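Local coordinates for protein naphthalene dioxygenase large subunit (PDB 2B1X) that is the large subunit of a Rieske-type non-heme iron dioxygenase and carries an Fe2/S2 cluster and an Fe (III) ion in separate domains, at residues R222-E226 with L227-P231; F350-E353 with S354-S357; Y419-A422 with N423-N426. All blocks are in the same frame, centred on the assembly; numbering follows the deposited sequence.

Contact 1 (R222-E226 with L227-P231)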
loop_
_atom_site.group_PDB
_atom_site.type_symbol
_atom_site.label_atom_id
_atom_site.label_comp_id
_atom_site.label_asym_id
_atom_site.label_seq_id
_atom_site.Cartn_x
_atom_site.Cartn_y
_atom_site.Cartn_z
ATOM N N ARG A 222 29.044 -16.051 -4.286
ATOM C CA ARG A 222 30.265 -15.857 -5.025
ATOM C C ARG A 222 31.068 -14.649 -4.525
ATOM O O ARG A 222 32.291 -14.737 -4.430
ATOM C CB ARG A 222 29.964 -15.686 -6.510
ATOM C CG ARG A 222 31.203 -15.584 -7.412
ATOM C CD ARG A 222 32.224 -16.715 -7.248
ATOM N NE ARG A 222 33.500 -16.368 -7.881
ATOM C CZ ARG A 222 34.570 -17.155 -7.936
ATOM N NH1 ARG A 222 34.565 -18.353 -7.370
ATOM N NH2 ARG A 222 35.654 -16.721 -8.568
ATOM N N SER A 223 30.395 -13.536 -4.209
ATOM C CA SER A 223 31.074 -12.373 -3.628
ATOM C C SER A 223 31.840 -12.745 -2.361
ATOM O O SER A 223 32.941 -12.241 -2.127
ATOM C CB SER A 223 30.077 -11.266 -3.307
ATOM O OG SER A 223 29.180 -11.682 -2.286
ATOM N N MET A 224 31.233 -13.587 -1.526
ATOM C CA MET A 224 31.839 -13.993 -0.261
ATOM C C MET A 224 32.963 -15.017 -0.457
ATOM O O MET A 224 33.929 -15.024 0.306
ATOM C CB MET A 224 30.768 -14.507 0.726
ATOM C CG MET A 224 29.658 -13.485 1.066
ATOM S SD MET A 224 30.309 -11.908 1.672
ATOM C CE MET A 224 30.410 -12.204 3.424
ATOM N N VAL A 225 32.828 -15.879 -1.466
ATOM C CA VAL A 225 33.930 -16.723 -1.913
ATOM C C VAL A 225 35.128 -15.833 -2.311
ATOM O O VAL A 225 36.247 -16.110 -1.929
ATOM C CB VAL A 225 33.525 -17.664 -3.104
ATOM C CG1 VAL A 225 34.753 -18.350 -3.750
ATOM C CG2 VAL A 225 32.553 -18.708 -2.646
ATOM N N GLU A 226 34.894 -14.771 -3.084
ATOM C CA GLU A 226 36.010 -13.901 -3.486
ATOM C C GLU A 226 36.661 -13.138 -2.323
ATOM O O GLU A 226 37.859 -12.857 -2.334
ATOM C CB GLU A 226 35.595 -12.964 -4.617
ATOM C CG GLU A 226 35.065 -13.767 -5.787
ATOM C CD GLU A 226 35.106 -13.053 -7.120
ATOM O OE1 GLU A 226 35.365 -13.765 -8.120
ATOM O OE2 GLU A 226 34.882 -11.816 -7.160
ATOM N N LEU A 227 35.877 -12.835 -1.304
ATOM C CA LEU A 227 36.396 -12.134 -0.148
ATOM C C LEU A 227 37.042 -13.052 0.882
ATOM O O LEU A 227 37.602 -12.567 1.838
ATOM C CB LEU A 227 35.288 -11.314 0.515
ATOM C CG LEU A 227 34.647 -10.152 -0.250
ATOM C CD1 LEU A 227 33.732 -9.327 0.673
ATOM C CD2 LEU A 227 35.685 -9.270 -0.943
ATOM N N GLY A 228 36.944 -14.369 0.698
ATOM C CA GLY A 228 37.579 -15.334 1.576
ATOM C C GLY A 228 36.712 -15.779 2.733
ATOM O O GLY A 228 37.186 -16.454 3.643
ATOM N N LEU A 229 35.420 -15.420 2.701
ATOM C CA LEU A 229 34.509 -15.746 3.800
ATOM C C LEU A 229 33.704 -17.029 3.573
ATOM O O LEU A 229 33.384 -17.733 4.537
ATOM C CB LEU A 229 33.567 -14.569 4.102
ATOM C CG LEU A 229 34.178 -13.449 4.943
ATOM C CD1 LEU A 229 34.448 -12.239 4.079
ATOM C CD2 LEU A 229 33.220 -13.108 6.063
ATOM N N ALA A 230 33.375 -17.338 2.320
ATOM C CA ALA A 230 32.714 -18.607 1.994
ATOM C C ALA A 230 33.774 -19.613 1.560
ATOM O O ALA A 230 34.847 -19.203 1.114
ATOM C CB ALA A 230 31.682 -18.410 0.900
ATOM N N PRO A 231 33.492 -20.919 1.673
ATOM C CA PRO A 231 34.455 -21.947 1.231
ATOM C C PRO A 231 34.826 -21.784 -0.262
ATOM O O PRO A 231 33.913 -21.725 -1.112
ATOM C CB PRO A 231 33.701 -23.271 1.425
ATOM C CG PRO A 231 32.483 -22.957 2.326
ATOM C CD PRO A 231 32.232 -21.499 2.198
HETATM O O HOH W 1 36.908 -18.285 -0.127
#
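The carbonyl oxygen of M224 receives two backbone N-H groups from the chain that leaves helix 222-227. L229 N donates to M224 O over 2.8 Å, tilted from the carbonyl plane. With G228 N, which donates to V225 O at 3.2 Å, this bond makes up a Schellman motif. G228, the first residue to leave helical angles, has positive phi (90°), a backbone shape that glycine readily adopts. A230 N is an additional donor, reaching M224 O at 3.1 Å from above the carbonyl plane, with a nearly straight N-H (169°) that uses no lone pair. One water bridges the reversal, donating to V225 O and, over 2.6 Å, to A230 O.

Apolar contacts accompany these bonds. The CB of A230 faces the helix and packs against V225 CG2 at 3.7 Å; CG1 of V225 lies anti to the backbone N (chi1 169°), which puts CG2 beside that N and against A230. The same methyl touches P231 O. M224, bent at chi2 and chi3, crosses L229 with its CE methyl 4.0 Å from L229 CD2. F368 touches both M224 and A230. On the helix itself R222 and E226 form a salt bridge, with R222 NH2 3.0 Å from E226 OE1, although both hydrogen bonds within it are weak. S223 OG bonds to R80 of the small subunit, whose Y85 packs on R222 and E226. Main-chain N-H groups and a water thus satisfy the carbonyls M224 O and V225 O, while the side chains meeting across the turn add apolar contacts.

Contact 2 (F350-E353 with S354-S357)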
loop_
_atom_site.group_PDB
_atom_site.type_symbol
_atom_site.label_atom_id
_atom_site.label_comp_id
_atom_site.label_asym_id
_atom_site.label_seq_id
_atom_site.Cartn_x
_atom_site.Cartn_y
_atom_site.Cartn_z
ATOM N N PHE A 350 34.071 -15.068 23.574
ATOM C CA PHE A 350 33.495 -15.917 22.529
ATOM C C PHE A 350 32.092 -15.482 22.116
ATOM O O PHE A 350 31.754 -15.527 20.928
ATOM C CB PHE A 350 33.489 -17.379 22.946
ATOM C CG PHE A 350 32.959 -18.294 21.894
ATOM C CD1 PHE A 350 31.587 -18.615 21.851
ATOM C CD2 PHE A 350 33.812 -18.840 20.938
ATOM C CE1 PHE A 350 31.092 -19.470 20.877
ATOM C CE2 PHE A 350 33.314 -19.697 19.954
ATOM C CZ PHE A 350 31.951 -20.007 19.940
ATOM N N LYS A 351 31.284 -15.067 23.088
ATOM C CA LYS A 351 29.922 -14.566 22.802
ATOM C C LYS A 351 29.950 -13.381 21.829
ATOM O O LYS A 351 29.223 -13.362 20.832
ATOM C CB LYS A 351 29.199 -14.174 24.098
ATOM C CG LYS A 351 28.832 -15.360 24.998
ATOM C CD LYS A 351 27.914 -14.923 26.163
ATOM C CE LYS A 351 27.807 -15.988 27.254
ATOM N NZ LYS A 351 26.822 -15.632 28.305
ATOM N N ASP A 352 30.829 -12.421 22.099
ATOM C CA ASP A 352 31.015 -11.269 21.225
ATOM C C ASP A 352 31.527 -11.654 19.827
ATOM O O ASP A 352 31.007 -11.194 18.806
ATOM C CB ASP A 352 31.982 -10.261 21.852
ATOM C CG ASP A 352 31.985 -8.934 21.103
ATOM O OD1 ASP A 352 30.888 -8.347 20.921
ATOM O OD2 ASP A 352 33.004 -8.416 20.622
ATOM N N GLU A 353 32.550 -12.492 19.787
ATOM C CA GLU A 353 33.088 -12.976 18.510
ATOM C C GLU A 353 32.067 -13.732 17.690
ATOM O O GLU A 353 31.996 -13.566 16.474
ATOM C CB GLU A 353 34.323 -13.869 18.725
ATOM C CG GLU A 353 35.602 -13.123 19.069
ATOM C CD GLU A 353 35.924 -11.977 18.115
ATOM O OE1 GLU A 353 35.757 -12.136 16.882
ATOM O OE2 GLU A 353 36.352 -10.905 18.598
ATOM N N SER A 354 31.288 -14.579 18.349
ATOM C CA SER A 354 30.309 -15.412 17.652
ATOM C C SER A 354 29.150 -14.547 17.095
ATOM O O SER A 354 28.656 -14.773 15.999
ATOM C CB SER A 354 29.780 -16.487 18.620
ATOM O OG SER A 354 28.734 -17.240 18.049
ATOM N N TYR A 355 28.755 -13.556 17.883
ATOM C CA TYR A 355 27.783 -12.534 17.515
ATOM C C TYR A 355 28.198 -11.751 16.280
ATOM O O TYR A 355 27.381 -11.559 15.367
ATOM C CB TYR A 355 27.600 -11.579 18.709
ATOM C CG TYR A 355 27.035 -10.200 18.395
ATOM C CD1 TYR A 355 25.784 -10.045 17.781
ATOM C CD2 TYR A 355 27.734 -9.058 18.748
ATOM C CE1 TYR A 355 25.269 -8.756 17.521
ATOM C CE2 TYR A 355 27.234 -7.781 18.512
ATOM C CZ TYR A 355 25.986 -7.648 17.885
ATOM O OH TYR A 355 25.479 -6.394 17.653
ATOM N N LYS A 356 29.443 -11.282 16.237
ATOM C CA LYS A 356 29.937 -10.566 15.059
ATOM C C LYS A 356 30.035 -11.495 13.813
ATOM O O LYS A 356 29.719 -11.084 12.690
ATOM C CB LYS A 356 31.260 -9.851 15.340
ATOM C CG LYS A 356 31.244 -8.822 16.516
ATOM C CD LYS A 356 30.232 -7.680 16.261
ATOM C CE LYS A 356 30.331 -6.530 17.266
ATOM N NZ LYS A 356 31.728 -5.896 17.356
ATOM N N SER A 357 30.443 -12.740 14.009
ATOM C CA SER A 357 30.487 -13.684 12.893
ATOM C C SER A 357 29.101 -13.910 12.282
ATOM O O SER A 357 28.953 -13.897 11.052
ATOM C CB SER A 357 31.111 -14.994 13.336
ATOM O OG SER A 357 32.493 -14.785 13.436
#
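F350 and S354 meet on the tightly packed side of helix 348-361, one turn apart. F350 CE1 comes to 4.0 Å from S354 CB, obliquely to the ring; the phenyl is anti to its own backbone N (chi1 -178°), which brings the ring end to S354 although the CB of F350 points away. In the backbone, S354 N donates to F350 O at 2.8 Å, the shortest of four successive i to i+4 bonds; the last, from S357 N to E353 O, measures 3.0 Å. Both serines bond to carbonyls of neighbouring strands: S354 OG to A319 O of 318-330 and S357 OG to M309 O of 302-309. Y355 is buried too, its OH bonded to D68 of the small subunit.

The side of D352 and K356 is looser. D352 is exposed, and its OD1 lies 3.9 Å from Y355 CD2, in the plane of the ring at its edge, with carboxylate and ring planes 45° apart. K356 crosses the same aspartate obliquely, its chain bent at chi2 and chi4, yet D352 OD2 and K356 NZ remain 4.3 Å apart, too far for a salt bridge and probably only weakly attracted. The helix thus lies against the large antiparallel sheet of the catalytic domain, with F350, K351, S354 and Y355 touching strand 333-343, and F350, E353, S354 and S357 touching strand 318-330.

Contact 3 (Y419-A422 with N423-N426)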
loop_
_atom_site.group_PDB
_atom_site.type_symbol
_atom_site.label_atom_id
_atom_site.label_comp_id
_atom_site.label_asym_id
_atom_site.label_seq_id
_atom_site.Cartn_x
_atom_site.Cartn_y
_atom_site.Cartn_z
ATOM N N TYR A 419 25.635 -32.251 -1.802
ATOM C CA TYR A 419 25.034 -31.773 -3.034
ATOM C C TYR A 419 23.931 -32.781 -3.401
ATOM O O TYR A 419 24.179 -33.765 -4.070
ATOM C CB TYR A 419 26.056 -31.660 -4.196
ATOM C CG TYR A 419 26.979 -30.465 -4.124
ATOM C CD1 TYR A 419 28.291 -30.562 -4.599
ATOM C CD2 TYR A 419 26.564 -29.242 -3.542
ATOM C CE1 TYR A 419 29.179 -29.461 -4.522
ATOM C CE2 TYR A 419 27.435 -28.140 -3.454
ATOM C CZ TYR A 419 28.755 -28.265 -3.951
ATOM O OH TYR A 419 29.651 -27.207 -3.881
ATOM N N ALA A 420 22.737 -32.553 -2.894
ATOM C CA ALA A 420 21.595 -33.398 -3.223
ATOM C C ALA A 420 20.350 -32.557 -3.018
ATOM O O ALA A 420 20.436 -31.463 -2.454
ATOM C CB ALA A 420 21.552 -34.652 -2.358
ATOM N N GLU A 421 19.217 -33.049 -3.512
ATOM C CA GLU A 421 17.933 -32.374 -3.338
ATOM C C GLU A 421 16.888 -33.322 -2.742
ATOM O O GLU A 421 15.654 -33.068 -2.817
ATOM C CB GLU A 421 17.465 -31.716 -4.647
ATOM C CG GLU A 421 18.257 -30.454 -4.977
ATOM C CD GLU A 421 18.107 -29.942 -6.406
ATOM O OE1 GLU A 421 17.862 -30.758 -7.322
ATOM O OE2 GLU A 421 18.264 -28.702 -6.607
ATOM N N ALA A 422 17.375 -34.401 -2.124
ATOM C CA ALA A 422 16.506 -35.360 -1.420
ATOM C C ALA A 422 15.768 -34.722 -0.227
ATOM O O ALA A 422 14.564 -34.984 -0.002
ATOM C CB ALA A 422 17.291 -36.604 -0.979
ATOM N N ASN A 423 16.462 -33.867 0.517
ATOM C CA ASN A 423 15.827 -33.131 1.622
ATOM C C ASN A 423 14.702 -32.202 1.181
ATOM O O ASN A 423 13.622 -32.220 1.789
ATOM C CB ASN A 423 16.852 -32.358 2.442
ATOM C CG ASN A 423 17.774 -33.266 3.200
ATOM O OD1 ASN A 423 17.636 -34.519 3.142
ATOM N ND2 ASN A 423 18.745 -32.656 3.940
ATOM N N GLN A 424 14.936 -31.414 0.138
ATOM C CA GLN A 424 13.887 -30.519 -0.403
ATOM C C GLN A 424 12.668 -31.313 -0.900
ATOM O O GLN A 424 11.521 -30.898 -0.714
ATOM C CB GLN A 424 14.431 -29.641 -1.539
ATOM C CG GLN A 424 15.594 -28.682 -1.146
ATOM C CD GLN A 424 17.016 -29.277 -1.244
ATOM O OE1 GLN A 424 17.260 -30.414 -0.845
ATOM N NE2 GLN A 424 17.952 -28.482 -1.760
ATOM N N ARG A 425 12.937 -32.482 -1.497
ATOM C CA ARG A 425 11.878 -33.343 -2.002
ATOM C C ARG A 425 11.008 -33.913 -0.885
ATOM O O ARG A 425 9.794 -33.984 -1.026
ATOM C CB ARG A 425 12.490 -34.496 -2.797
ATOM C CG ARG A 425 12.870 -34.077 -4.256
ATOM C CD ARG A 425 12.909 -35.271 -5.196
ATOM N NE ARG A 425 14.087 -35.966 -4.846
ATOM C CZ ARG A 425 14.206 -37.229 -4.487
ATOM N NH1 ARG A 425 13.193 -38.097 -4.466
ATOM N NH2 ARG A 425 15.416 -37.622 -4.167
ATOM N N ASN A 426 11.662 -34.376 0.182
ATOM C CA ASN A 426 11.004 -34.848 1.400
ATOM C C ASN A 426 10.175 -33.751 2.075
ATOM O O ASN A 426 9.107 -34.002 2.602
ATOM C CB ASN A 426 12.081 -35.365 2.369
ATOM C CG ASN A 426 11.515 -35.898 3.677
ATOM O OD1 ASN A 426 10.752 -36.853 3.693
ATOM N ND2 ASN A 426 11.918 -35.292 4.788
HETATM O O HOH W 2 20.682 -28.774 -2.972
#
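Two backbone bonds start helix 422-436: N426 N donates to A422 O at 3.0 Å (164°) and R425 N to E421 O at 3.1 Å. E421 holds the N-cap position of this helix start, but its carboxylate is shared between M397 N, which donates to OE1, and the second subunit, where OE2 forms a salt bridge with R91 and a hydrogen bond with H90, both in that subunit's Fe2/S2 cluster pocket. A water joins the incoming chain to the first turn, lying 2.7 Å from A420 O and accepting from Q424 NE2 at 3.0 Å.

Around these bonds the side chains pack closely. Q424, bent at chi2 (88°), brings its amide back over E421, with NE2 3.8 Å from E421 CG and the amide and carboxylate planes almost perpendicular (89°). R425 CG rests on E421 O, and its guanidinium reaches obliquely to A422, NH2 lying 3.8 Å from A422 CB, while W21 makes a cation-pi contact with it. N423 ND2 bonds to L251 O and V211 O. Q424 OE1 is buried with no hydrogen-bonding partner in the model, and its nearest neighbour across the turn is E421 CA at 3.2 Å.

Overall arrangement
All three are local contacts in the catalytic domain, at different stages of a helix: contact 1 at the end of helix 222-227, contact 2 within helix 348-361, contact 3 at the start of helix 422-436. Contact 3 is the buried one; the other two are partly buried. Contact 1 combines a backbone turn with methyl packing, contact 2 sets a charged surface against an apolar side on the sheet, and contact 3 gathers buried polar groups. Contacts 1 and 2 each meet the small subunit, whereas contact 3 faces a second large subunit beside its Fe2/S2 pocket. Contact 1 comes within about 7 Å of both others at nearest atoms; contacts 2 and 3 stay about 20 Å apart.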